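Local coordinates for protein exopolygalacturonase (Yersinia enterocolitica, PDB 2UVF) that probably trims galacturonic acid units from the chain ends of pectin-derived polygalacturonate, acting as a family 28 glycoside hydrolase built on a parallel beta-helix, at residues A[207-212]-A[261-266]; A[45-50]-A[341-346]; A[488-493]-A[527-532]; A[433-438]-A[460-465]. All coordinates share one frame; numbering follows the deposited sequence. Where two conformers were deposited one is given.

Contact 1 (A[207-212]-A[261-266])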
loop_
_atom_site.group_PDB
_atom_site.type_symbol
_atom_site.label_atom_id
_atom_site.label_comp_id
_atom_site.label_asym_id
_atom_site.label_seq_id
_atom_site.Cartn_x
_atom_site.Cartn_y
_atom_site.Cartn_z
ATOM N N MET A 207 -5.201 18.493 12.004
ATOM C CA MET A 207 -6.384 17.836 12.567
ATOM C C MET A 207 -6.267 16.301 12.560
ATOM O O MET A 207 -5.378 15.729 11.925
ATOM C CB MET A 207 -7.666 18.293 11.847
ATOM C CG MET A 207 -7.787 17.835 10.397
ATOM S SD MET A 207 -9.456 17.927 9.746
ATOM C CE MET A 207 -10.240 16.509 10.539
ATOM N N THR A 208 -7.160 15.657 13.303
ATOM C CA THR A 208 -7.310 14.210 13.310
ATOM C C THR A 208 -8.785 13.951 13.123
ATOM O O THR A 208 -9.612 14.591 13.767
ATOM C CB THR A 208 -6.870 13.571 14.647
ATOM O OG1 THR A 208 -5.457 13.713 14.809
ATOM C CG2 THR A 208 -7.247 12.076 14.694
ATOM N N LEU A 209 -9.107 13.049 12.204
ATOM C CA LEU A 209 -10.450 12.524 12.074
ATOM C C LEU A 209 -10.393 11.100 12.587
ATOM O O LEU A 209 -9.665 10.264 12.056
ATOM C CB LEU A 209 -10.936 12.587 10.624
ATOM C CG LEU A 209 -12.258 11.927 10.233
ATOM C CD1 LEU A 209 -13.467 12.622 10.863
ATOM C CD2 LEU A 209 -12.384 11.898 8.719
ATOM N N ASN A 210 -11.161 10.844 13.635
ATOM C CA ASN A 210 -11.185 9.575 14.312
ATOM C C ASN A 210 -12.538 8.902 14.131
ATOM O O ASN A 210 -13.565 9.407 14.595
ATOM C CB ASN A 210 -10.896 9.784 15.805
ATOM C CG ASN A 210 -10.730 8.480 16.553
ATOM O OD1 ASN A 210 -9.770 7.737 16.312
ATOM N ND2 ASN A 210 -11.667 8.185 17.469
ATOM N N LEU A 211 -12.516 7.754 13.455
ATOM C CA LEU A 211 -13.664 6.888 13.342
ATOM C C LEU A 211 -13.602 5.849 14.473
ATOM O O LEU A 211 -12.700 5.011 14.509
ATOM C CB LEU A 211 -13.688 6.230 11.952
ATOM C CG LEU A 211 -13.655 7.184 10.754
ATOM C CD1 LEU A 211 -12.346 7.063 9.973
ATOM C CD2 LEU A 211 -14.839 6.899 9.858
ATOM N N GLN A 212 -14.555 5.923 15.400
ATOM C CA GLN A 212 -14.540 5.115 16.620
ATOM C C GLN A 212 -15.105 3.725 16.377
ATOM O O GLN A 212 -15.727 3.464 15.348
ATOM C CB GLN A 212 -15.387 5.788 17.710
ATOM C CG GLN A 212 -14.823 7.082 18.283
ATOM C CD GLN A 212 -15.736 7.678 19.354
ATOM O OE1 GLN A 212 -16.941 7.810 19.154
ATOM N NE2 GLN A 212 -15.166 8.024 20.494
ATOM N N ILE A 261 -1.881 15.916 8.814
ATOM C CA ILE A 261 -3.238 15.329 8.747
ATOM C C ILE A 261 -3.264 13.865 9.221
ATOM O O ILE A 261 -2.428 13.060 8.830
ATOM C CB ILE A 261 -3.897 15.458 7.328
ATOM C CG1 ILE A 261 -3.875 16.927 6.853
ATOM C CG2 ILE A 261 -5.297 14.911 7.354
ATOM C CD1 ILE A 261 -4.333 17.159 5.425
ATOM N N ARG A 262 -4.256 13.537 10.044
ATOM C CA ARG A 262 -4.340 12.240 10.717
ATOM C C ARG A 262 -5.745 11.666 10.600
ATOM O O ARG A 262 -6.729 12.369 10.836
ATOM C CB ARG A 262 -3.972 12.372 12.204
ATOM C CG ARG A 262 -2.532 12.781 12.467
ATOM C CD ARG A 262 -2.287 12.971 13.935
ATOM N NE ARG A 262 -1.803 11.747 14.562
ATOM C CZ ARG A 262 -2.532 10.912 15.290
ATOM N NH1 ARG A 262 -3.818 11.145 15.521
ATOM N NH2 ARG A 262 -1.956 9.837 15.799
ATOM N N ILE A 263 -5.830 10.387 10.234
ATOM C CA ILE A 263 -7.109 9.678 10.178
ATOM C C ILE A 263 -6.950 8.333 10.892
ATOM O O ILE A 263 -6.087 7.532 10.524
ATOM C CB ILE A 263 -7.604 9.505 8.720
ATOM C CG1 ILE A 263 -7.382 10.807 7.938
ATOM C CG2 ILE A 263 -9.060 9.006 8.707
ATOM C CD1 ILE A 263 -7.823 10.772 6.495
ATOM N N THR A 264 -7.778 8.087 11.911
ATOM C CA THR A 264 -7.500 7.009 12.869
ATOM C C THR A 264 -8.789 6.386 13.384
ATOM O O THR A 264 -9.884 6.775 12.988
ATOM C CB THR A 264 -6.681 7.524 14.106
ATOM O OG1 THR A 264 -7.452 8.510 14.798
ATOM C CG2 THR A 264 -5.329 8.126 13.705
ATOM N N GLY A 265 -8.649 5.420 14.279
ATOM C CA GLY A 265 -9.786 4.776 14.913
ATOM C C GLY A 265 -10.082 3.470 14.211
ATOM O O GLY A 265 -9.729 3.297 13.035
ATOM N N SER A 266 -10.739 2.562 14.928
ATOM C CA SER A 266 -11.053 1.241 14.407
ATOM C C SER A 266 -12.323 1.177 13.570
ATOM O O SER A 266 -12.772 0.087 13.216
ATOM C CB SER A 266 -11.112 0.225 15.549
ATOM O OG SER A 266 -12.278 0.395 16.324
#
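T208 sets OG1 anti to its carbonyl carbon (chi1 -68°), and R262 places CG in the same way (chi1 -65°). The two side chains therefore run side by side. A bend further along the arginine then brings its NH1 back to the threonine. NH1 donates to T208 OG1 at 3.1 Å, almost straight (165°) and close to the guanidinium plane. NH2 is used by L46 O of the N-terminal domain. At the next pair on this face, the side chains of N210 and T264 cross at about a right angle. T264 OG1 donates to an in-plane lone pair of N210 OD1 at 2.9 Å, while N210 ND2 bonds E190 on the preceding coil. Underneath, two parallel strands are joined by L209 N to R262 O (2.8 Å), T264 N to L209 O (2.9 Å) and L211 N to T264 O (2.8 Å). Past the last bridge, G265 brings its CA to 3.0 Å from L211 O. The other face is apolar, and L211 CD1 packs on I263 CG2 at 4.0 Å. The pairing is thus two-sided. Polar side chains bond to one another and to L46 and E190 on the outside of the beta-helix, while apolar ones pack on the inside.

Contact 2 (A[45-50]-A[341-346])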
loop_
_atom_site.group_PDB
_atom_site.type_symbol
_atom_site.label_atom_id
_atom_site.label_comp_id
_atom_site.label_asym_id
_atom_site.label_seq_id
_atom_site.Cartn_x
_atom_site.Cartn_y
_atom_site.Cartn_z
ATOM N N THR A 45 6.094 9.162 11.558
ATOM C CA THR A 45 5.387 10.453 11.446
ATOM C C THR A 45 3.974 10.477 12.037
ATOM O O THR A 45 3.082 9.730 11.611
ATOM C CB THR A 45 5.355 10.898 9.966
ATOM O OG1 THR A 45 6.671 11.314 9.575
ATOM C CG2 THR A 45 4.344 12.021 9.731
ATOM N N LEU A 46 3.793 11.360 13.018
ATOM C CA LEU A 46 2.528 11.563 13.720
ATOM C C LEU A 46 1.975 10.294 14.392
ATOM O O LEU A 46 0.799 10.254 14.799
ATOM C CB LEU A 46 1.491 12.219 12.798
ATOM C CG LEU A 46 1.678 13.715 12.518
ATOM C CD1 LEU A 46 0.929 14.113 11.294
ATOM C CD2 LEU A 46 1.221 14.553 13.709
ATOM N N ALA A 47 2.833 9.278 14.515
ATOM C CA ALA A 47 2.472 7.992 15.111
ATOM C C ALA A 47 2.371 8.064 16.644
ATOM O O ALA A 47 2.770 7.139 17.362
ATOM C CB ALA A 47 3.475 6.905 14.677
ATOM N N TYR A 48 1.842 9.179 17.142
ATOM C CA TYR A 48 1.709 9.382 18.582
ATOM C C TYR A 48 0.462 10.173 18.957
ATOM O O TYR A 48 -0.232 10.735 18.101
ATOM C CB TYR A 48 2.979 9.997 19.181
ATOM C CG TYR A 48 3.273 11.395 18.709
ATOM C CD1 TYR A 48 2.723 12.496 19.360
ATOM C CD2 TYR A 48 4.108 11.617 17.627
ATOM C CE1 TYR A 48 2.985 13.778 18.938
ATOM C CE2 TYR A 48 4.384 12.901 17.201
ATOM C CZ TYR A 48 3.817 13.979 17.863
ATOM O OH TYR A 48 4.078 15.257 17.438
ATOM N N ASP A 49 0.207 10.208 20.258
ATOM C CA ASP A 49 -1.081 10.568 20.810
ATOM C C ASP A 49 -0.843 11.314 22.116
ATOM O O ASP A 49 0.294 11.592 22.467
ATOM C CB ASP A 49 -1.835 9.263 21.124
ATOM C CG ASP A 49 -3.250 9.304 20.674
ATOM O OD1 ASP A 49 -3.994 8.336 20.929
ATOM O OD2 ASP A 49 -3.615 10.321 20.051
ATOM N N GLU A 50 -1.909 11.610 22.847
ATOM C CA GLU A 50 -1.775 12.047 24.234
ATOM C C GLU A 50 -1.460 10.905 25.215
ATOM O O GLU A 50 -1.029 11.161 26.344
ATOM C CB GLU A 50 -3.011 12.817 24.700
ATOM C CG GLU A 50 -4.276 11.980 24.837
ATOM C CD GLU A 50 -5.065 11.928 23.548
ATOM O OE1 GLU A 50 -4.441 12.021 22.464
ATOM O OE2 GLU A 50 -6.307 11.799 23.621
ATOM N N ASN A 341 3.282 15.480 6.280
ATOM C CA ASN A 341 2.946 14.669 7.488
ATOM C C ASN A 341 1.537 14.065 7.529
ATOM O O ASN A 341 0.606 14.702 7.998
ATOM C CB ASN A 341 3.210 15.409 8.816
ATOM C CG ASN A 341 4.582 16.063 8.883
ATOM O OD1 ASN A 341 4.730 17.141 9.453
ATOM N ND2 ASN A 341 5.574 15.424 8.321
ATOM N N VAL A 342 1.385 12.823 7.072
ATOM C CA VAL A 342 0.093 12.111 7.170
ATOM C C VAL A 342 0.190 10.892 8.098
ATOM O O VAL A 342 1.229 10.240 8.173
ATOM C CB VAL A 342 -0.415 11.647 5.802
ATOM C CG1 VAL A 342 -1.817 11.052 5.922
ATOM C CG2 VAL A 342 -0.427 12.794 4.828
ATOM N N TYR A 343 -0.884 10.604 8.827
ATOM C CA TYR A 343 -0.941 9.398 9.645
ATOM C C TYR A 343 -2.311 8.764 9.539
ATOM O O TYR A 343 -3.295 9.290 10.077
ATOM C CB TYR A 343 -0.579 9.673 11.117
ATOM C CG TYR A 343 -0.563 8.433 12.047
ATOM C CD1 TYR A 343 0.468 7.493 11.985
ATOM C CD2 TYR A 343 -1.545 8.253 13.026
ATOM C CE1 TYR A 343 0.497 6.371 12.848
ATOM C CE2 TYR A 343 -1.525 7.143 13.890
ATOM C CZ TYR A 343 -0.502 6.210 13.798
ATOM O OH TYR A 343 -0.477 5.105 14.651
ATOM N N LEU A 344 -2.339 7.607 8.872
ATOM C CA LEU A 344 -3.540 6.760 8.740
ATOM C C LEU A 344 -3.388 5.557 9.665
ATOM O O LEU A 344 -2.322 4.957 9.710
ATOM C CB LEU A 344 -3.702 6.330 7.268
ATOM C CG LEU A 344 -3.491 7.474 6.249
ATOM C CD1 LEU A 344 -3.413 6.942 4.797
ATOM C CD2 LEU A 344 -4.556 8.601 6.386
ATOM N N ALA A 345 -4.423 5.222 10.439
ATOM C CA ALA A 345 -4.300 4.149 11.419
ATOM C C ALA A 345 -5.626 3.487 11.806
ATOM O O ALA A 345 -6.637 4.164 11.927
ATOM C CB ALA A 345 -3.596 4.655 12.667
ATOM N N GLY A 346 -5.594 2.165 12.003
ATOM C CA GLY A 346 -6.724 1.396 12.567
ATOM C C GLY A 346 -7.960 1.144 11.719
ATOM O O GLY A 346 -8.704 0.165 11.952
#
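L46 O is held from several sides. It accepts a hydrogen bond from R262 NH2 and a weak one from Y48 N, which lies 2.8 Å from it. It also sits over one face of the Y343 ring, off toward the rim, with CD2 3.6 Å away. The contact joins two domains. T45 to A47 belong to a loop between strands 39-42 and 53-58 of the fibronectin type III domain, and Y343 lies on strand 342-345 of the parallel beta-helix. No hydrogen bond links the two segments directly, so the fit between them rests on packing. Y343 has CG anti to its backbone N (chi1 -178°), which carries the ring out from the strand and under the loop. A47 CA lies over the same face as L46 O, 3.8 Å from the ring centroid and 25° off the normal, a CH-pi contact. The phenol OH is satisfied by N368 on the next coil. R262 and T264 of strand 258-264 also touch the tyrosine side chain. Nearer the corner at N341, T45 CG2 packs against N341 CB at 3.7 Å. L46 lays CB against Y343 CB, also at 3.7 Å, and its CD1 reaches N341 CB at 3.6 Å. Beyond the CH-pi contact, the methyl CB of A47 touches Y343 CE1 at 3.5 Å.

Contact 3 (A[488-493]-A[527-532]). With SO4 (sulfate ion), chain E.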
loop_
_atom_site.group_PDB
_atom_site.type_symbol
_atom_site.label_atom_id
_atom_site.label_comp_id
_atom_site.label_asym_id
_atom_site.label_seq_id
_atom_site.Cartn_x
_atom_site.Cartn_y
_atom_site.Cartn_z
ATOM N N ARG A 488 2.791 -17.744 -0.027
ATOM C CA ARG A 488 2.156 -19.057 -0.182
ATOM C C ARG A 488 0.942 -18.943 -1.090
ATOM O O ARG A 488 0.121 -18.046 -0.921
ATOM C CB ARG A 488 1.776 -19.648 1.193
ATOM C CG ARG A 488 0.845 -20.845 1.154
ATOM C CD ARG A 488 0.851 -21.674 2.423
ATOM N NE ARG A 488 0.674 -23.089 2.056
ATOM C CZ ARG A 488 -0.474 -23.753 2.177
ATOM N NH1 ARG A 488 -1.533 -23.147 2.705
ATOM N NH2 ARG A 488 -0.566 -25.015 1.783
ATOM N N ASP A 489 0.832 -19.853 -2.050
ATOM C CA ASP A 489 -0.348 -19.923 -2.907
ATOM C C ASP A 489 -0.558 -18.650 -3.738
ATOM O O ASP A 489 -1.690 -18.218 -3.952
ATOM C CB ASP A 489 -1.600 -20.249 -2.081
ATOM C CG ASP A 489 -1.592 -21.658 -1.521
ATOM O OD1 ASP A 489 -0.786 -22.487 -1.950
ATOM O OD2 ASP A 489 -2.417 -21.958 -0.651
ATOM N N LEU A 490 0.534 -18.082 -4.242
ATOM C CA LEU A 490 0.446 -16.967 -5.161
ATOM C C LEU A 490 -0.382 -17.394 -6.353
ATOM O O LEU A 490 -0.297 -18.539 -6.773
ATOM C CB LEU A 490 1.837 -16.507 -5.597
ATOM C CG LEU A 490 2.716 -15.820 -4.553
ATOM C CD1 LEU A 490 3.986 -15.374 -5.225
ATOM C CD2 LEU A 490 1.983 -14.643 -3.899
ATOM N N ALA A 491 -1.222 -16.504 -6.865
ATOM C CA ALA A 491 -2.149 -16.894 -7.940
ATOM C C ALA A 491 -1.520 -16.801 -9.325
ATOM O O ALA A 491 -1.985 -17.466 -10.251
ATOM C CB ALA A 491 -3.464 -16.093 -7.875
ATOM N N LYS A 492 -0.461 -16.002 -9.481
ATOM C CA LYS A 492 0.172 -15.888 -10.801
ATOM C C LYS A 492 1.677 -16.113 -10.793
ATOM O O LYS A 492 2.158 -17.145 -11.268
ATOM C CB LYS A 492 -0.124 -14.534 -11.467
ATOM C CG LYS A 492 -1.576 -14.200 -11.743
ATOM C CD LYS A 492 -1.611 -12.906 -12.605
ATOM C CE LYS A 492 -3.030 -12.366 -12.823
ATOM N NZ LYS A 492 -4.079 -13.421 -13.019
ATOM N N GLN A 493 2.417 -15.137 -10.279
ATOM C CA GLN A 493 3.866 -15.134 -10.394
ATOM C C GLN A 493 4.539 -14.592 -9.154
ATOM O O GLN A 493 3.926 -13.863 -8.393
ATOM C CB GLN A 493 4.251 -14.264 -11.572
ATOM C CG GLN A 493 3.549 -14.667 -12.861
ATOM C CD GLN A 493 3.808 -13.682 -13.947
ATOM O OE1 GLN A 493 3.158 -12.645 -14.026
ATOM N NE2 GLN A 493 4.774 -13.982 -14.779
ATOM N N VAL A 527 13.789 -14.992 0.242
ATOM C CA VAL A 527 12.368 -15.058 -0.112
ATOM C C VAL A 527 12.010 -16.511 -0.410
ATOM O O VAL A 527 12.706 -17.193 -1.152
ATOM C CB VAL A 527 12.020 -14.150 -1.341
ATOM C CG1 VAL A 527 10.663 -14.530 -1.977
ATOM C CG2 VAL A 527 12.070 -12.663 -0.965
ATOM N N THR A 528 10.921 -16.969 0.189
ATOM C CA THR A 528 10.435 -18.319 0.002
ATOM C C THR A 528 9.013 -18.240 -0.527
ATOM O O THR A 528 8.202 -17.463 -0.024
ATOM C CB THR A 528 10.450 -19.096 1.331
ATOM O OG1 THR A 528 9.819 -18.292 2.348
ATOM C CG2 THR A 528 11.888 -19.404 1.752
ATOM N N VAL A 529 8.734 -19.014 -1.561
ATOM C CA VAL A 529 7.389 -19.188 -2.057
ATOM C C VAL A 529 7.068 -20.673 -2.067
ATOM O O VAL A 529 7.813 -21.467 -2.646
ATOM C CB VAL A 529 7.201 -18.675 -3.525
ATOM C CG1 VAL A 529 5.737 -18.838 -3.967
ATOM C CG2 VAL A 529 7.656 -17.244 -3.688
ATOM N N ASP A 530 5.950 -21.029 -1.439
ATOM C CA ASP A 530 5.363 -22.357 -1.584
ATOM C C ASP A 530 4.077 -22.251 -2.395
ATOM O O ASP A 530 3.091 -21.688 -1.930
ATOM C CB ASP A 530 5.074 -22.979 -0.225
ATOM C CG ASP A 530 4.600 -24.430 -0.319
ATOM O OD1 ASP A 530 4.703 -25.093 -1.382
ATOM O OD2 ASP A 530 4.106 -24.916 0.706
ATOM N N ASN A 531 4.115 -22.808 -3.604
ATOM C CA ASN A 531 2.980 -22.866 -4.519
ATOM C C ASN A 531 2.704 -21.562 -5.236
ATOM O O ASN A 531 2.610 -20.490 -4.621
ATOM C CB ASN A 531 1.696 -23.351 -3.828
ATOM C CG ASN A 531 1.858 -24.706 -3.158
ATOM O OD1 ASN A 531 1.284 -24.953 -2.094
ATOM N ND2 ASN A 531 2.628 -25.585 -3.777
ATOM N N SER A 532 2.598 -21.677 -6.550
ATOM C CA SER A 532 2.111 -20.614 -7.407
ATOM C C SER A 532 1.205 -21.382 -8.357
ATOM O O SER A 532 1.679 -22.276 -9.076
ATOM C CB SER A 532 3.252 -19.975 -8.170
ATOM O OG SER A 532 3.057 -18.579 -8.338
HETATM S S SO4 E . 1.946 -27.596 0.929
HETATM O O1 SO4 E . 1.831 -26.771 2.140
HETATM O O2 SO4 E . 1.587 -28.974 1.276
HETATM O O3 SO4 E . 1.026 -27.103 -0.101
HETATM O O4 SO4 E . 3.326 -27.569 0.432
#
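Segments 488-493 and 527-532 pair in parallel, R488 with D530 and L490 with S532. Between these bridges the first chain turns a corner at D489, whose phi is positive (62°). D489 N donates to D530 O at 2.9 Å with a fairly straight bond (164°). L490 N reaches N531 O only weakly, at 3.2 Å. S532 CA adds a CH...O contact to L490 O. On the outer face, the side chains of R488 and D530 run alongside each other. Their opposite charges come near without forming a salt bridge, R488 NE lying 4.1 Å from D530 OD2, with the two planes 53° apart. A sulfate ion, probably from the crystallisation liquor, sits at their ends. R488 NH2 donates to its O1 at 3.0 Å and to its O3 at 3.2 Å. D530 OD1 is bonded to N562 on the following coil. The face carrying L490 and S532 is buried. There L490 CD1 meets V529 CG1 at 4.1 Å, the two side chains crossing at about a right angle. S532 OG makes a weak bond to K492 O. Such stacking of one coil's corner on a strand of the next is characteristic of the parallel beta-helix of family 28 enzymes.

Contact 4 (A[433-438]-A[460-465])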
loop_
_atom_site.group_PDB
_atom_site.type_symbol
_atom_site.label_atom_id
_atom_site.label_comp_id
_atom_site.label_asym_id
_atom_site.label_seq_id
_atom_site.Cartn_x
_atom_site.Cartn_y
_atom_site.Cartn_z
ATOM N N MET A 433 -5.588 -11.366 -0.994
ATOM C CA MET A 433 -5.807 -11.192 -2.438
ATOM C C MET A 433 -5.499 -9.785 -2.913
ATOM O O MET A 433 -5.541 -8.823 -2.136
ATOM C CB MET A 433 -7.203 -11.685 -2.884
ATOM C CG MET A 433 -7.380 -13.146 -2.542
ATOM S SD MET A 433 -8.746 -14.027 -3.216
ATOM C CE MET A 433 -8.521 -13.779 -4.966
ATOM N N GLY A 434 -5.150 -9.687 -4.193
ATOM C CA GLY A 434 -4.816 -8.409 -4.815
ATOM C C GLY A 434 -3.931 -8.686 -6.006
ATOM O O GLY A 434 -3.440 -9.789 -6.150
ATOM N N HIS A 435 -3.718 -7.683 -6.848
ATOM C CA HIS A 435 -3.065 -7.881 -8.130
ATOM C C HIS A 435 -1.550 -7.884 -7.991
ATOM O O HIS A 435 -0.837 -8.185 -8.943
ATOM C CB HIS A 435 -3.492 -6.790 -9.131
ATOM C CG HIS A 435 -4.897 -6.912 -9.617
ATOM N ND1 HIS A 435 -5.874 -7.603 -8.928
ATOM C CD2 HIS A 435 -5.501 -6.400 -10.717
ATOM C CE1 HIS A 435 -7.014 -7.520 -9.589
ATOM N NE2 HIS A 435 -6.819 -6.781 -10.668
ATOM N N GLY A 436 -1.062 -7.527 -6.803
ATOM C CA GLY A 436 0.360 -7.567 -6.544
ATOM C C GLY A 436 0.619 -6.908 -5.215
ATOM O O GLY A 436 0.074 -5.855 -4.937
ATOM N N ALA A 437 1.428 -7.543 -4.384
ATOM C CA ALA A 437 1.742 -7.001 -3.064
ATOM C C ALA A 437 2.437 -5.656 -3.208
ATOM O O ALA A 437 1.987 -4.649 -2.652
ATOM C CB ALA A 437 2.619 -7.966 -2.276
ATOM N N ILE A 438 3.546 -5.668 -3.950
ATOM C CA ILE A 438 4.365 -4.481 -4.159
ATOM C C ILE A 438 4.440 -4.230 -5.652
ATOM O O ILE A 438 4.972 -5.050 -6.394
ATOM C CB ILE A 438 5.778 -4.638 -3.522
ATOM C CG1 ILE A 438 5.663 -5.050 -2.036
ATOM C CG2 ILE A 438 6.662 -3.376 -3.756
ATOM C CD1 ILE A 438 5.007 -4.009 -1.130
ATOM N N LEU A 460 -2.249 -15.939 -1.166
ATOM C CA LEU A 460 -3.279 -15.881 -2.246
ATOM C C LEU A 460 -3.181 -14.670 -3.177
ATOM O O LEU A 460 -3.971 -14.536 -4.144
ATOM C CB LEU A 460 -4.729 -16.021 -1.726
ATOM C CG LEU A 460 -5.120 -17.287 -0.953
ATOM C CD1 LEU A 460 -6.534 -17.108 -0.404
ATOM C CD2 LEU A 460 -5.006 -18.556 -1.766
ATOM N N THR A 461 -2.204 -13.803 -2.895
ATOM C CA THR A 461 -1.949 -12.595 -3.709
ATOM C C THR A 461 -1.568 -13.054 -5.120
ATOM O O THR A 461 -1.097 -14.170 -5.271
ATOM C CB THR A 461 -0.795 -11.760 -3.085
ATOM O OG1 THR A 461 -0.770 -11.984 -1.669
ATOM C CG2 THR A 461 -0.961 -10.259 -3.376
ATOM N N ASP A 462 -1.766 -12.220 -6.139
ATOM C CA ASP A 462 -1.425 -12.617 -7.509
ATOM C C ASP A 462 0.096 -12.701 -7.706
ATOM O O ASP A 462 0.612 -13.656 -8.301
ATOM C CB ASP A 462 -2.042 -11.658 -8.550
ATOM C CG ASP A 462 -3.532 -11.862 -8.737
ATOM O OD1 ASP A 462 -4.108 -12.713 -8.039
ATOM O OD2 ASP A 462 -4.136 -11.166 -9.583
ATOM N N ILE A 463 0.800 -11.683 -7.212
ATOM C CA ILE A 463 2.201 -11.472 -7.512
ATOM C C ILE A 463 2.840 -10.888 -6.261
ATOM O O ILE A 463 2.201 -10.118 -5.561
ATOM C CB ILE A 463 2.382 -10.544 -8.802
ATOM C CG1 ILE A 463 1.781 -11.225 -10.043
ATOM C CG2 ILE A 463 3.849 -10.212 -9.064
ATOM C CD1 ILE A 463 1.570 -10.334 -11.273
ATOM N N GLY A 464 4.084 -11.265 -5.968
ATOM C CA GLY A 464 4.842 -10.601 -4.899
ATOM C C GLY A 464 5.355 -9.219 -5.306
ATOM O O GLY A 464 4.965 -8.203 -4.750
ATOM N N LEU A 465 6.240 -9.188 -6.285
ATOM C CA LEU A 465 6.836 -7.956 -6.732
ATOM C C LEU A 465 6.508 -7.799 -8.202
ATOM O O LEU A 465 6.852 -8.660 -9.020
ATOM C CB LEU A 465 8.348 -7.953 -6.474
ATOM C CG LEU A 465 9.163 -6.754 -6.952
ATOM C CD1 LEU A 465 8.632 -5.442 -6.405
ATOM C CD2 LEU A 465 10.642 -6.935 -6.571
HETATM O O HOH W 1 -5.188 -12.566 -5.245
HETATM O O HOH W 2 -2.513 -9.661 -11.194
#
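G434 O accepts a hydrogen bond from D462 N at 3.0 Å, nearly along the C=O axis. Here two successive turns of the parallel beta-helix stack, close to the digalacturonic acid site. A437 N donates to I463 O at 2.9 Å, and I438 N to G464 O at 3.0 Å, where the two segments run into their next strands. Two waters bridge the segments. One water accepts from G434 N and lies 2.6 Å from L460 O and 3.0 Å from D462 OD1. It has more acceptors in reach than protons, so these bonds need not all be made at once. A second water donates to D462 OD2 at 2.7 Å and, less closely, to H435 O. Water thus reaches both carboxylate oxygens of D462, and the bond to OD2 is the surer of the two. Its carboxylate lies beside the H435 ring, with the planes 13° apart and no direct bond. H435 also packs on D402, which lines the sugar pocket, and its side chain comes within about 2 Å of a nickel ion. T461 OG1 bonds R432 O just before the first segment. Two apolar contacts flank the polar middle. M433 CG meets L460 CB at one end, and at the other I438 CG2 rests 3.9 Å from L465 CD1.

The four contacts form two touching pairs on the same beta-helix. Contacts 1 and 2 have centres 9 Å apart and share neighbouring strands 258-264 and 342-345. I263 N and I263 O probably bond Y343 O and A345 N. Contact 2 brings the N-terminal domain onto these coils, and along the chain it spans contact 1. Contact 4 then closes before contact 3 opens. Their centres lie 10 Å apart, and A491 N and K492 N probably bond T461 O and D462 O. Contacts 1 and 3, about 35 Å apart between centres, lie on opposite sides of the chain's centre. Repeated coil pairing thus runs from the domain junction past the sugar site.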